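Long-range contacts in putative NADH dehydrogenase/NAD(P)H nitroreductase (PDB 3M5K), which binds flavin mononucleotide and, as a member of the nitroreductase family, is probably an FMN-dependent oxidoreductase: residues Cys84-Lys89 / Pro138-Pro143; Ala116-Val121 / Met142-Ile147. All blocks are in the same frame, centred on the assembly; numbering follows the deposited sequence. Where two conformers were deposited one is given.

After helices 7-14 and 28-39, strand 50-55 and helix 58-67, the chain runs along strand 79-86, whose last residues open the 84-89 segment. Helix 94-111, strand 115-120 and helix 125-135 follow before the chain returns as strand 141-150, which closes both loops. Interaction 1 (84-89 with 138-143) spans the longer excursion. Interaction 2 (116-121 with 142-147) arises inside it, but its second segment overlaps and runs past that of interaction 1 through M142 and P143, so the two loops cross rather than nest. Strand 141-150 lies between strands 79-86 and 115-120 in one antiparallel sheet, with interaction 1 toward its beginning and interaction 2 further along, beside the flavin.

Interaction 1. Residues Cys84-Lys89 / Pro138-Pro143; sequences CGDTIK and PDHIMP
D86 reaches from the end of strand 79-86 to H140 and I141. Its CB packs on I141 CD1 at 3.7 Å, and with CG anti to the backbone N (chi1 -177°) the carboxylate is carried to the edge of the H140 ring, the two planes 55° apart. OD1 and OD2 both approach H140 CD2, each at 3.3 Å. D86 OD1 also turns back on its own segment: I88 N, 2.9 Å from D86 OD1, meets it nearly along the C-O axis and makes an Asx turn, which the bond from K89 N, above the carboxylate plane, extends to an Asx motif. I88 CD1 meets H140 CB at 3.5 Å, while I141 CG2 covers C84 CB. The antiparallel pairing is hydrogen-bonded at G85 and M142: M142 N gives G85 O a nearly straight bond of 2.8 Å, and G85 N returns one to M142 O. Beyond it, H140 O accepts twice from T87, from N at 2.9 Å and, above its carbonyl plane, from OG1. In the neighbouring strand 50-55, I53 touches C84 and E51 touches I141; M142 leans on helix 125-135 and, with T87, on W94 of helix 94-111.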
loop_
_atom_site.group_PDB
_atom_site.type_symbol
_atom_site.label_atom_id
_atom_site.label_comp_id
_atom_site.label_asym_id
_atom_site.label_seq_id
_atom_site.Cartn_x
_atom_site.Cartn_y
_atom_site.Cartn_z
ATOM N N CYS A 84 -2.587 6.775 -10.686
ATOM C CA CYS A 84 -2.963 5.976 -11.837
ATOM C C CYS A 84 -1.950 4.865 -12.107
ATOM O O CYS A 84 -0.780 4.987 -11.736
ATOM C CB CYS A 84 -3.049 6.849 -13.090
ATOM S SG CYS A 84 -4.175 8.268 -12.972
ATOM N N GLY A 85 -2.404 3.806 -12.773
ATOM C CA GLY A 85 -1.506 2.773 -13.221
ATOM C C GLY A 85 -1.501 2.651 -14.717
ATOM O O GLY A 85 -2.521 2.894 -15.404
ATOM N N ASP A 86 -0.313 2.392 -15.245
ATOM C CA ASP A 86 -0.163 2.141 -16.660
ATOM C C ASP A 86 -0.332 0.634 -16.909
ATOM O O ASP A 86 0.529 -0.195 -16.567
ATOM C CB ASP A 86 1.190 2.681 -17.165
ATOM C CG ASP A 86 1.375 2.516 -18.671
ATOM O OD1 ASP A 86 0.847 1.556 -19.239
ATOM O OD2 ASP A 86 2.094 3.338 -19.277
ATOM N N THR A 87 -1.425 0.286 -17.563
ATOM C CA THR A 87 -1.836 -1.120 -17.717
ATOM C C THR A 87 -1.049 -1.811 -18.832
ATOM O O THR A 87 -1.073 -3.035 -18.925
ATOM C CB THR A 87 -3.344 -1.244 -17.996
ATOM O OG1 THR A 87 -3.633 -0.555 -19.214
ATOM C CG2 THR A 87 -4.163 -0.616 -16.833
ATOM N N ILE A 88 -0.357 -1.050 -19.671
ATOM C CA ILE A 88 0.613 -1.641 -20.599
ATOM C C ILE A 88 1.924 -2.050 -19.871
ATOM O O ILE A 88 2.462 -3.110 -20.147
ATOM C CB ILE A 88 0.934 -0.687 -21.753
ATOM C CG1 ILE A 88 -0.270 -0.535 -22.657
ATOM C CG2 ILE A 88 2.116 -1.161 -22.607
ATOM C CD1 ILE A 88 -0.081 0.643 -23.696
ATOM N N LYS A 89 2.412 -1.218 -18.960
ATOM C CA LYS A 89 3.661 -1.480 -18.233
ATOM C C LYS A 89 3.493 -2.652 -17.282
ATOM O O LYS A 89 4.405 -3.444 -17.118
ATOM C CB LYS A 89 4.120 -0.250 -17.476
ATOM C CG LYS A 89 4.688 0.888 -18.370
ATOM C CD LYS A 89 5.197 2.015 -17.542
ATOM C CE LYS A 89 5.803 3.156 -18.365
ATOM N NZ LYS A 89 6.338 4.223 -17.440
ATOM N N PRO A 138 -5.360 8.777 -21.053
ATOM C CA PRO A 138 -5.311 7.822 -22.166
ATOM C C PRO A 138 -5.882 6.464 -21.743
ATOM O O PRO A 138 -5.865 6.158 -20.551
ATOM C CB PRO A 138 -3.803 7.706 -22.484
ATOM C CG PRO A 138 -3.138 8.784 -21.767
ATOM C CD PRO A 138 -4.041 9.348 -20.726
ATOM N N ASP A 139 -6.270 5.674 -22.740
ATOM C CA ASP A 139 -6.938 4.391 -22.560
ATOM C C ASP A 139 -6.137 3.372 -21.734
ATOM O O ASP A 139 -6.716 2.521 -21.065
ATOM C CB ASP A 139 -7.227 3.763 -23.926
ATOM C CG ASP A 139 -8.153 4.607 -24.763
ATOM O OD1 ASP A 139 -9.239 4.939 -24.266
ATOM O OD2 ASP A 139 -7.768 4.933 -25.902
ATOM N N HIS A 140 -4.821 3.445 -21.849
ATOM C CA HIS A 140 -3.874 2.553 -21.111
ATOM C C HIS A 140 -3.501 3.049 -19.693
ATOM O O HIS A 140 -2.682 2.415 -18.990
ATOM C CB HIS A 140 -2.621 2.298 -21.951
ATOM C CG HIS A 140 -1.672 3.442 -21.981
ATOM N ND1 HIS A 140 -1.842 4.530 -22.819
ATOM C CD2 HIS A 140 -0.545 3.681 -21.281
ATOM C CE1 HIS A 140 -0.862 5.389 -22.620
ATOM N NE2 HIS A 140 -0.059 4.900 -21.690
ATOM N N ILE A 141 -4.079 4.167 -19.271
ATOM C CA ILE A 141 -3.865 4.744 -17.943
ATOM C C ILE A 141 -5.148 4.581 -17.135
ATOM O O ILE A 141 -6.213 5.084 -17.528
ATOM C CB ILE A 141 -3.410 6.225 -18.026
ATOM C CG1 ILE A 141 -2.098 6.336 -18.837
ATOM C CG2 ILE A 141 -3.332 6.826 -16.611
ATOM C CD1 ILE A 141 -0.859 5.619 -18.235
HETATM N N MSE A 142 -5.067 3.832 -16.036
HETATM C CA MSE A 142 -6.229 3.561 -15.167
HETATM C C MSE A 142 -6.128 4.335 -13.864
HETATM O O MSE A 142 -5.180 4.155 -13.101
HETATM C CB MSE A 142 -6.311 2.071 -14.842
HETATM C CG MSE A 142 -7.449 1.684 -13.901
HETATM SE SE MSE A 142 -9.208 2.194 -14.570
HETATM C CE MSE A 142 -8.983 1.336 -16.339
ATOM N N PRO A 143 -7.121 5.190 -13.578
ATOM C CA PRO A 143 -7.107 5.836 -12.265
ATOM C C PRO A 143 -7.518 4.913 -11.102
ATOM O O PRO A 143 -8.595 4.291 -11.136
ATOM C CB PRO A 143 -8.105 6.987 -12.427
ATOM C CG PRO A 143 -9.099 6.451 -13.476
ATOM C CD PRO A 143 -8.266 5.655 -14.423
#

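Interaction 2. Residues Ala116-Val121 / Met142-Ile147; sequences AVWTAV and MPLNVI. With FMN (flavin mononucleotide), chain C.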
loop_
_atom_site.group_PDB
_atom_site.type_symbol
_atom_site.label_atom_id
_atom_site.label_comp_id
_atom_site.label_asym_id
_atom_site.label_seq_id
_atom_site.Cartn_x
_atom_site.Cartn_y
_atom_site.Cartn_z
ATOM N N ALA A 116 -5.397 13.658 4.472
ATOM C CA ALA A 116 -5.698 13.052 3.190
ATOM C C ALA A 116 -6.651 11.876 3.371
ATOM O O ALA A 116 -6.806 11.306 4.500
ATOM C CB ALA A 116 -4.348 12.600 2.474
ATOM N N VAL A 117 -7.297 11.505 2.269
ATOM C CA VAL A 117 -8.195 10.369 2.239
ATOM C C VAL A 117 -8.126 9.715 0.878
ATOM O O VAL A 117 -8.115 10.387 -0.157
ATOM C CB VAL A 117 -9.681 10.734 2.561
ATOM C CG1 VAL A 117 -10.220 11.811 1.567
ATOM C CG2 VAL A 117 -10.572 9.434 2.607
ATOM N N TRP A 118 -8.024 8.392 0.894
ATOM C CA TRP A 118 -8.070 7.577 -0.320
ATOM C C TRP A 118 -9.543 7.418 -0.731
ATOM O O TRP A 118 -10.324 6.821 0.011
ATOM C CB TRP A 118 -7.442 6.231 0.004
ATOM C CG TRP A 118 -7.441 5.173 -1.058
ATOM C CD1 TRP A 118 -8.401 4.917 -2.021
ATOM C CD2 TRP A 118 -6.462 4.141 -1.183
ATOM N NE1 TRP A 118 -8.038 3.817 -2.752
ATOM C CE2 TRP A 118 -6.851 3.322 -2.256
ATOM C CE3 TRP A 118 -5.280 3.840 -0.479
ATOM C CZ2 TRP A 118 -6.090 2.204 -2.659
ATOM C CZ3 TRP A 118 -4.528 2.713 -0.881
ATOM C CH2 TRP A 118 -4.950 1.924 -1.949
ATOM N N THR A 119 -9.921 7.972 -1.878
ATOM C CA THR A 119 -11.275 7.766 -2.423
ATOM C C THR A 119 -11.165 6.913 -3.671
ATOM O O THR A 119 -10.373 7.203 -4.571
ATOM C CB THR A 119 -12.086 9.076 -2.660
ATOM O OG1 THR A 119 -11.627 9.779 -3.824
ATOM C CG2 THR A 119 -11.998 9.995 -1.385
ATOM N N ALA A 120 -11.967 5.865 -3.720
ATOM C CA ALA A 120 -11.827 4.863 -4.774
ATOM C C ALA A 120 -12.275 5.379 -6.129
ATOM O O ALA A 120 -13.251 6.127 -6.218
ATOM C CB ALA A 120 -12.617 3.593 -4.424
ATOM N N VAL A 121 -11.573 4.961 -7.186
ATOM C CA VAL A 121 -12.050 5.129 -8.553
ATOM C C VAL A 121 -12.239 3.730 -9.164
ATOM O O VAL A 121 -13.338 3.166 -9.141
ATOM C CB VAL A 121 -11.137 6.099 -9.354
ATOM C CG1 VAL A 121 -11.627 6.250 -10.775
ATOM C CG2 VAL A 121 -11.055 7.463 -8.643
HETATM N N MSE A 142 -5.067 3.832 -16.036
HETATM C CA MSE A 142 -6.229 3.561 -15.167
HETATM C C MSE A 142 -6.128 4.335 -13.864
HETATM O O MSE A 142 -5.180 4.155 -13.101
HETATM C CB MSE A 142 -6.311 2.071 -14.842
HETATM C CG MSE A 142 -7.449 1.684 -13.901
HETATM SE SE MSE A 142 -9.208 2.194 -14.570
HETATM C CE MSE A 142 -8.983 1.336 -16.339
ATOM N N PRO A 143 -7.121 5.190 -13.578
ATOM C CA PRO A 143 -7.107 5.836 -12.265
ATOM C C PRO A 143 -7.518 4.913 -11.102
ATOM O O PRO A 143 -8.595 4.291 -11.136
ATOM C CB PRO A 143 -8.105 6.987 -12.427
ATOM C CG PRO A 143 -9.099 6.451 -13.476
ATOM C CD PRO A 143 -8.266 5.655 -14.423
ATOM N N LEU A 144 -6.628 4.809 -10.100
ATOM C CA LEU A 144 -6.882 3.954 -8.946
ATOM C C LEU A 144 -7.790 4.692 -7.953
ATOM O O LEU A 144 -8.714 4.119 -7.388
ATOM C CB LEU A 144 -5.586 3.556 -8.219
ATOM C CG LEU A 144 -5.805 2.648 -6.980
ATOM C CD1 LEU A 144 -6.561 1.325 -7.356
ATOM C CD2 LEU A 144 -4.409 2.356 -6.342
ATOM N N ASN A 145 -7.465 5.951 -7.721
ATOM C CA ASN A 145 -8.094 6.732 -6.639
ATOM C C ASN A 145 -8.000 8.227 -6.886
ATOM O O ASN A 145 -7.277 8.665 -7.760
ATOM C CB ASN A 145 -7.487 6.347 -5.268
ATOM C CG ASN A 145 -5.968 6.455 -5.228
ATOM O OD1 ASN A 145 -5.369 7.315 -5.882
ATOM N ND2 ASN A 145 -5.327 5.553 -4.477
ATOM N N VAL A 146 -8.761 9.001 -6.109
ATOM C CA VAL A 146 -8.511 10.417 -5.944
ATOM C C VAL A 146 -8.194 10.655 -4.487
ATOM O O VAL A 146 -8.935 10.220 -3.589
ATOM C CB VAL A 146 -9.732 11.323 -6.398
ATOM C CG1 VAL A 146 -9.337 12.830 -6.272
ATOM C CG2 VAL A 146 -10.221 10.930 -7.819
ATOM N N ILE A 147 -7.108 11.358 -4.235
ATOM C CA ILE A 147 -6.664 11.622 -2.856
ATOM C C ILE A 147 -6.667 13.143 -2.620
ATOM O O ILE A 147 -5.709 13.827 -2.943
ATOM C CB ILE A 147 -5.234 11.027 -2.542
ATOM C CG1 ILE A 147 -5.194 9.510 -2.889
ATOM C CG2 ILE A 147 -4.839 11.298 -1.087
ATOM C CD1 ILE A 147 -3.852 8.827 -2.662
HETATM N N1 FMN C . -13.222 7.072 1.771
HETATM C C2 FMN C . -14.148 7.916 1.173
HETATM O O2 FMN C . -14.581 8.916 1.759
HETATM N N3 FMN C . -14.595 7.653 -0.103
HETATM C C4 FMN C . -14.196 6.549 -0.825
HETATM O O4 FMN C . -14.643 6.406 -1.952
HETATM C C4A FMN C . -13.272 5.668 -0.236
HETATM N N5 FMN C . -12.850 4.513 -0.903
HETATM C C5A FMN C . -11.787 3.793 -0.366
HETATM C C6 FMN C . -11.236 2.768 -1.130
HETATM C C7 FMN C . -10.134 2.030 -0.686
HETATM C C7M FMN C . -9.637 0.951 -1.659
HETATM C C8 FMN C . -9.544 2.340 0.589
HETATM C C8M FMN C . -8.342 1.625 1.179
HETATM C C9 FMN C . -10.102 3.353 1.350
HETATM C C9A FMN C . -11.239 4.108 0.893
HETATM N N10 FMN C . -11.846 5.136 1.670
HETATM C C10 FMN C . -12.791 5.956 1.073
HETATM C "C1'" FMN C . -11.404 5.491 3.066
HETATM C "C2'" FMN C . -11.997 4.474 4.053
HETATM O "O2'" FMN C . -13.349 4.794 4.355
HETATM C "C3'" FMN C . -11.169 4.426 5.349
HETATM O "O3'" FMN C . -9.830 4.031 5.093
HETATM C "C4'" FMN C . -11.807 3.558 6.428
HETATM O "O4'" FMN C . -13.072 4.091 6.853
HETATM C "C5'" FMN C . -10.855 3.411 7.614
HETATM O "O5'" FMN C . -10.614 4.666 8.227
HETATM P P FMN C . -9.145 5.311 8.385
HETATM O O1P FMN C . -8.320 4.337 9.217
HETATM O O2P FMN C . -8.522 5.598 7.015
HETATM O O3P FMN C . -9.337 6.627 9.083
HETATM O O HOH W 1 -9.128 2.483 -5.132
#
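N145 and the flavin enclose the W118 indole from opposite faces. With its CG anti to the backbone N (chi1 176°), W118 lays one face of its ring against the dimethylbenzene end of FMN, with C8M 3.9 Å from the ring plane; over the other face N145 ND2 stands 3.5 Å from W118 CE2. The amide is turned 80° to the ring. Both ends of this buried amide are tied down, ND2 to S102 OG and OD1 to V83 N, which fixes its rotation. In the indole plane, NE1 donates to a water at 2.9 Å that in turn donates to L144 O, bridging ring and strand. P42 of the second subunit also packs on W118.

T119 and V146 form the antiparallel hydrogen-bonded pair that joins strand 115-120, outermost in the sheet of this chain, to strand 141-150, within the FMN-dependent nitroreductase fold. T119 adds a side-chain bond to the pair: with OG1 between the backbone N and the carbonyl carbon (chi1 75°), T119 OG1 donates to V146 O at 2.7 Å, from the face of the carbonyl plane opposite T119 N, so one oxygen is gripped by two donors of a single residue. T119 CG2 is left beside FMN N3. One residue on, A120 N gives FMN O4 a long bond of 3.3 Å, while A120 O accepts from R127, another FMN-binding residue. V121 N then donates to L144 O from above its carbonyl plane. The two methyls of V121 part: CG1 meets the CG corner of the P143 ring at 3.7 Å, and CG2 packs on the N145 backbone and V146 CG2. At the far end of the pairing, I147 CG2 covers A116 CB, and V117 CG2 turns toward FMN N1, 3.6 Å away.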